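Local coordinates for maternal effect protein oskar (PDB 5A4A) that induces the germline in Drosophila and probably binds RNA through its SGNH hydrolase-like OSK domain, at residues V88-G93 / A123-Y128; N68-V73 / R104-E109. All blocks are in the same frame, centred on the assembly; numbering follows the deposited sequence.

In the fold
The four segments come in the order 68-73, 88-93, 104-109, 123-128, and the pairings interleave: interaction 2 joins the first and third, interaction 1 the second and fourth. Their centres lie 22 Å apart and their nearest atoms about 8 Å, without touching. Strands 80-84 and 116-120 are parallel neighbours in the sheet, connected through helices 87-91 and 96-112. Interaction 1 ties the first of these helices to the loop leaving strand 116-120. Interaction 2 sets the second against helix 63-71, which precedes strand 80-84. Together the two contacts join successive connections of the SGNH-type alpha/beta fold, one at a loop and one between two helices.

Interaction 1: residues V88-G93 / A123-Y128; sequences VDIMRG and APLGNY. With SO4 (sulfate ion), chain D.
With CG anti to the carbonyl carbon (chi1 -60°) and a bend at chi3 of 72°, M91 passes its chain across L125 and delivers its methyl to Y128. CB of L125 points toward the helix, and CD1 of L125 meets M91 CG at 3.7 Å. The same methyl is flanked more loosely by I90, whose CG2 lies 4.4 Å from L125 CD1. Further along M91, CE approaches CE2 of the Y128 ring obliquely at 4.0 Å, the two side chains running at about a right angle. A type I turn, closed by Y128 N to L125 O, links L125 to Y128, whose CB also points toward the helix.

This loop follows strand 116-120 of the SGNH-type alpha/beta fold, while helix 87-91 comes shortly after the neighbouring parallel strand 80-84. L134 of helix 132-148 touches I90, L125 and Y128, adding to a largely buried apolar cluster. The helix ends in a Schellman motif at G93, where positive phi accompanies G93 N to I90 O. Just before it, the extended R92 reaches a sulfate, probably from the crystallisation liquor. R92 NE donates to sulfate O3 at 2.7 Å (140° at the hydrogen), O4 sits over one guanidinium face, and S183 and K184 also bind the ion.

Interaction 2: residues N68-V73 / R104-E109; sequences NRLKRV and RLLIKE
E109 is anchored in its helix by the bond from its N to L105 O, 2.8 Å long, and packs its carboxylate against L70 and K71: K71 CG lies 3.7 Å from E109 OE2 and L70 CB 3.8 Å. K71 CE is a little farther off, as the extended lysine chain crosses that of E109 at about a right angle. In this SGNH-type alpha/beta fold, the contact joins the end of helix 63-71, before strand 80-84, to helix 96-112, the second helix after that strand.

E109 reaches across because its CG stands anti to the backbone N (chi1 167°) and its chain continues straight from there. The opposite charges stay apart, with K71 NZ 5.0 Å from E109 OE1. They probably attract at that range, and R67 NE makes a further long, weak ion pair with OE1. These nearby positive charges probably favour the ionised carboxylate, while OE2 rests on the aliphatic parts of L70 and K71.

One turn earlier on the second helix, L106 supplies the apolar side of the contact. Its CD1 meets CD1 of L70 at 4.0 Å, methyl to methyl, the two side chains crossing at about a right angle. L106 also packs on I63 and R67, while L70 is backed by L56 of strand 56-58 and by M113. K71 touches M113 as well, at the more exposed side of the contact.

Helix 63-71 finishes in a tighter turn, with R72 N bonded to R69 O at 2.9 Å. R69 extends forward alongside this end: its NH2 is hydrogen-bonded to L11 O, and its NH1 makes a weak, bent bond (128°) to R72 O, with R72 C in plane at the guanidinium edge.

Interaction 1: residues V88-G93 / A123-Y128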
loop_
_atom_site.group_PDB
_atom_site.type_symbol
_atom_site.label_atom_id
_atom_site.label_comp_id
_atom_site.label_asym_id
_atom_site.label_seq_id
_atom_site.Cartn_x
_atom_site.Cartn_y
_atom_site.Cartn_z
ATOM N N VAL A 88 5.148 -4.932 -3.002
ATOM C CA VAL A 88 5.451 -6.344 -2.757
ATOM C C VAL A 88 5.596 -7.097 -4.086
ATOM O O VAL A 88 6.530 -7.880 -4.257
ATOM C CB VAL A 88 4.399 -7.039 -1.869
ATOM C CG1 VAL A 88 4.802 -8.499 -1.615
ATOM C CG2 VAL A 88 4.265 -6.318 -0.530
ATOM N N ASP A 89 4.681 -6.843 -5.022
ATOM C CA ASP A 89 4.783 -7.428 -6.363
ATOM C C ASP A 89 6.140 -7.130 -6.987
ATOM O O ASP A 89 6.772 -8.011 -7.569
ATOM C CB ASP A 89 3.699 -6.884 -7.298
ATOM C CG ASP A 89 2.294 -7.232 -6.841
ATOM O OD1 ASP A 89 1.805 -6.585 -5.895
ATOM O OD2 ASP A 89 1.674 -8.134 -7.440
ATOM N N ILE A 90 6.581 -5.881 -6.867
ATOM C CA ILE A 90 7.845 -5.471 -7.463
ATOM C C ILE A 90 9.012 -6.143 -6.749
ATOM O O ILE A 90 9.908 -6.670 -7.399
ATOM C CB ILE A 90 7.995 -3.941 -7.483
ATOM C CG1 ILE A 90 7.020 -3.371 -8.520
ATOM C CG2 ILE A 90 9.435 -3.540 -7.813
ATOM C CD1 ILE A 90 7.063 -1.875 -8.687
ATOM N N MET A 91 8.986 -6.150 -5.421
ATOM C CA MET A 91 10.041 -6.826 -4.653
ATOM C C MET A 91 10.124 -8.338 -4.912
ATOM O O MET A 91 11.213 -8.916 -4.854
ATOM C CB MET A 91 9.898 -6.541 -3.153
ATOM C CG MET A 91 9.977 -5.065 -2.823
ATOM S SD MET A 91 9.542 -4.653 -1.124
ATOM C CE MET A 91 10.993 -5.308 -0.308
ATOM N N ARG A 92 8.983 -8.975 -5.185
ATOM C CA ARG A 92 8.954 -10.413 -5.465
ATOM C C ARG A 92 9.352 -10.708 -6.903
ATOM O O ARG A 92 9.450 -11.869 -7.302
ATOM C CB ARG A 92 7.567 -11.016 -5.198
ATOM C CG ARG A 92 7.210 -11.126 -3.732
ATOM C CD ARG A 92 5.841 -11.777 -3.513
ATOM N NE ARG A 92 5.490 -11.757 -2.094
ATOM C CZ ARG A 92 4.333 -12.167 -1.584
ATOM N NH1 ARG A 92 3.375 -12.649 -2.373
ATOM N NH2 ARG A 92 4.140 -12.095 -0.274
ATOM N N GLY A 93 9.548 -9.652 -7.684
ATOM C CA GLY A 93 9.996 -9.792 -9.057
ATOM C C GLY A 93 8.905 -10.226 -10.020
ATOM O O GLY A 93 9.192 -10.851 -11.038
ATOM N N ALA A 123 6.340 4.797 -3.278
ATOM C CA ALA A 123 7.587 5.400 -2.818
ATOM C C ALA A 123 8.773 4.618 -3.377
ATOM O O ALA A 123 8.664 3.422 -3.652
ATOM C CB ALA A 123 7.635 5.414 -1.278
ATOM N N PRO A 124 9.917 5.292 -3.554
ATOM C CA PRO A 124 11.128 4.564 -3.941
ATOM C C PRO A 124 11.445 3.510 -2.877
ATOM O O PRO A 124 11.176 3.739 -1.698
ATOM C CB PRO A 124 12.207 5.653 -3.940
ATOM C CG PRO A 124 11.649 6.745 -3.052
ATOM C CD PRO A 124 10.177 6.719 -3.297
ATOM N N LEU A 125 11.973 2.369 -3.295
ATOM C CA LEU A 125 12.443 1.349 -2.358
ATOM C C LEU A 125 13.901 1.663 -2.053
ATOM O O LEU A 125 14.794 1.408 -2.873
ATOM C CB LEU A 125 12.283 -0.045 -2.972
ATOM C CG LEU A 125 10.830 -0.421 -3.282
ATOM C CD1 LEU A 125 10.747 -1.719 -4.076
ATOM C CD2 LEU A 125 10.015 -0.531 -1.994
ATOM N N GLY A 126 14.133 2.253 -0.883
ATOM C CA GLY A 126 15.422 2.847 -0.570
ATOM C C GLY A 126 16.617 1.910 -0.589
ATOM O O GLY A 126 17.716 2.317 -0.976
ATOM N N ASN A 127 16.416 0.660 -0.188
ATOM C CA ASN A 127 17.528 -0.296 -0.190
ATOM C C ASN A 127 17.800 -0.927 -1.557
ATOM O O ASN A 127 18.763 -1.675 -1.719
ATOM C CB ASN A 127 17.343 -1.381 0.881
ATOM C CG ASN A 127 15.986 -2.072 0.803
ATOM O OD1 ASN A 127 14.997 -1.482 0.376
ATOM N ND2 ASN A 127 15.940 -3.326 1.237
ATOM N N TYR A 128 16.950 -0.616 -2.533
ATOM C CA TYR A 128 17.117 -1.138 -3.886
ATOM C C TYR A 128 17.538 -0.036 -4.844
ATOM O O TYR A 128 17.356 -0.154 -6.051
ATOM C CB TYR A 128 15.819 -1.799 -4.385
ATOM C CG TYR A 128 15.520 -3.112 -3.703
ATOM C CD1 TYR A 128 16.014 -4.308 -4.214
ATOM C CD2 TYR A 128 14.766 -3.159 -2.542
ATOM C CE1 TYR A 128 15.754 -5.511 -3.590
ATOM C CE2 TYR A 128 14.499 -4.358 -1.911
ATOM C CZ TYR A 128 14.996 -5.530 -2.442
ATOM O OH TYR A 128 14.737 -6.726 -1.818
HETATM S S SO4 D . 8.199 -13.288 -0.787
HETATM O O1 SO4 D . 9.283 -13.057 -1.740
HETATM O O2 SO4 D . 8.697 -13.995 0.396
HETATM O O3 SO4 D . 7.603 -12.005 -0.413
HETATM O O4 SO4 D . 7.171 -14.108 -1.422
#

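Interaction 2: residues N68-V73 / R104-E109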
loop_
_atom_site.group_PDB
_atom_site.type_symbol
_atom_site.label_atom_id
_atom_site.label_comp_id
_atom_site.label_asym_id
_atom_site.label_seq_id
_atom_site.Cartn_x
_atom_site.Cartn_y
_atom_site.Cartn_z
ATOM N N ASN A 68 -8.030 -10.302 -3.231
ATOM C CA ASN A 68 -8.590 -11.317 -2.332
ATOM C C ASN A 68 -9.062 -10.749 -1.003
ATOM O O ASN A 68 -10.113 -11.146 -0.485
ATOM C CB ASN A 68 -7.584 -12.448 -2.070
ATOM C CG ASN A 68 -7.346 -13.313 -3.293
ATOM O OD1 ASN A 68 -8.204 -13.417 -4.170
ATOM N ND2 ASN A 68 -6.172 -13.937 -3.358
ATOM N N ARG A 69 -8.288 -9.821 -0.452
ATOM C CA ARG A 69 -8.600 -9.241 0.852
ATOM C C ARG A 69 -9.956 -8.532 0.828
ATOM O O ARG A 69 -10.738 -8.645 1.774
ATOM C CB ARG A 69 -7.495 -8.276 1.286
ATOM C CG ARG A 69 -7.691 -7.655 2.673
ATOM C CD ARG A 69 -7.541 -8.687 3.778
ATOM N NE ARG A 69 -7.873 -8.138 5.091
ATOM C CZ ARG A 69 -9.105 -8.072 5.587
ATOM N NH1 ARG A 69 -10.142 -8.501 4.872
ATOM N NH2 ARG A 69 -9.304 -7.570 6.797
ATOM N N LEU A 70 -10.238 -7.813 -0.259
ATOM C CA LEU A 70 -11.509 -7.098 -0.382
ATOM C C LEU A 70 -12.723 -8.011 -0.471
ATOM O O LEU A 70 -13.829 -7.613 -0.102
ATOM C CB LEU A 70 -11.488 -6.142 -1.580
ATOM C CG LEU A 70 -10.532 -4.964 -1.419
ATOM C CD1 LEU A 70 -10.585 -4.093 -2.676
ATOM C CD2 LEU A 70 -10.899 -4.153 -0.192
ATOM N N LYS A 71 -12.518 -9.230 -0.961
ATOM C CA LYS A 71 -13.594 -10.216 -1.007
ATOM C C LYS A 71 -13.887 -10.695 0.401
ATOM O O LYS A 71 -14.971 -11.200 0.686
ATOM C CB LYS A 71 -13.205 -11.409 -1.877
ATOM C CG LYS A 71 -12.963 -11.074 -3.335
ATOM C CD LYS A 71 -12.533 -12.307 -4.131
ATOM C CE LYS A 71 -12.368 -11.958 -5.606
ATOM N NZ LYS A 71 -11.848 -13.094 -6.422
ATOM N N ARG A 72 -12.901 -10.550 1.279
ATOM C CA ARG A 72 -13.065 -10.949 2.666
ATOM C C ARG A 72 -13.259 -9.728 3.555
ATOM O O ARG A 72 -12.882 -9.732 4.726
ATOM C CB ARG A 72 -11.885 -11.808 3.132
ATOM C CG ARG A 72 -11.789 -13.129 2.382
ATOM C CD ARG A 72 -10.703 -14.045 2.936
ATOM N NE ARG A 72 -10.771 -15.372 2.323
ATOM N N VAL A 73 -13.863 -8.688 2.984
ATOM C CA VAL A 73 -14.247 -7.517 3.754
ATOM C C VAL A 73 -15.631 -7.060 3.308
ATOM O O VAL A 73 -16.049 -7.350 2.189
ATOM C CB VAL A 73 -13.230 -6.362 3.599
ATOM C CG1 VAL A 73 -13.558 -5.519 2.382
ATOM C CG2 VAL A 73 -13.214 -5.496 4.846
ATOM N N ARG A 104 -5.170 -3.448 -12.973
ATOM C CA ARG A 104 -6.363 -3.114 -13.749
ATOM C C ARG A 104 -7.568 -3.897 -13.215
ATOM O O ARG A 104 -8.664 -3.356 -13.078
ATOM C CB ARG A 104 -6.115 -3.390 -15.237
ATOM C CG ARG A 104 -7.314 -3.243 -16.135
ATOM C CD ARG A 104 -6.925 -3.543 -17.580
ATOM N NE ARG A 104 -6.259 -2.412 -18.224
ATOM C CZ ARG A 104 -4.951 -2.326 -18.461
ATOM N NH1 ARG A 104 -4.130 -3.310 -18.106
ATOM N NH2 ARG A 104 -4.465 -1.247 -19.059
ATOM N N LEU A 105 -7.345 -5.159 -12.860
ATOM C CA LEU A 105 -8.409 -5.982 -12.287
ATOM C C LEU A 105 -8.803 -5.569 -10.862
ATOM O O LEU A 105 -9.969 -5.702 -10.489
ATOM C CB LEU A 105 -8.036 -7.467 -12.334
ATOM C CG LEU A 105 -7.961 -8.058 -13.744
ATOM C CD1 LEU A 105 -7.494 -9.504 -13.682
ATOM C CD2 LEU A 105 -9.301 -7.943 -14.462
ATOM N N LEU A 106 -7.842 -5.087 -10.068
ATOM C CA LEU A 106 -8.158 -4.550 -8.740
ATOM C C LEU A 106 -9.093 -3.343 -8.863
ATOM O O LEU A 106 -10.108 -3.241 -8.165
ATOM C CB LEU A 106 -6.880 -4.161 -7.973
ATOM C CG LEU A 106 -7.083 -3.425 -6.636
ATOM C CD1 LEU A 106 -7.853 -4.280 -5.615
ATOM C CD2 LEU A 106 -5.749 -2.955 -6.028
ATOM N N ILE A 107 -8.743 -2.430 -9.750
ATOM C CA ILE A 107 -9.576 -1.253 -9.995
ATOM C C ILE A 107 -10.993 -1.636 -10.445
ATOM O O ILE A 107 -11.982 -1.078 -9.968
ATOM C CB ILE A 107 -8.927 -0.311 -11.030
ATOM C CG1 ILE A 107 -7.591 0.233 -10.510
ATOM C CG2 ILE A 107 -9.863 0.844 -11.358
ATOM C CD1 ILE A 107 -7.691 1.056 -9.216
ATOM N N LYS A 108 -11.086 -2.605 -11.348
ATOM C CA LYS A 108 -12.380 -3.072 -11.835
ATOM C C LYS A 108 -13.183 -3.757 -10.737
ATOM O O LYS A 108 -14.392 -3.565 -10.634
ATOM C CB LYS A 108 -12.168 -4.009 -13.026
ATOM C CG LYS A 108 -13.385 -4.776 -13.505
ATOM C CD LYS A 108 -12.956 -5.735 -14.619
ATOM C CE LYS A 108 -13.888 -6.926 -14.759
ATOM N NZ LYS A 108 -15.200 -6.530 -15.328
ATOM N N GLU A 109 -12.508 -4.559 -9.914
ATOM C CA GLU A 109 -13.176 -5.236 -8.810
ATOM C C GLU A 109 -13.719 -4.248 -7.772
ATOM O O GLU A 109 -14.837 -4.398 -7.284
ATOM C CB GLU A 109 -12.221 -6.229 -8.140
ATOM C CG GLU A 109 -12.719 -6.751 -6.819
ATOM C CD GLU A 109 -11.728 -7.692 -6.163
ATOM O OE1 GLU A 109 -10.840 -8.221 -6.851
ATOM O OE2 GLU A 109 -11.820 -7.910 -4.950
#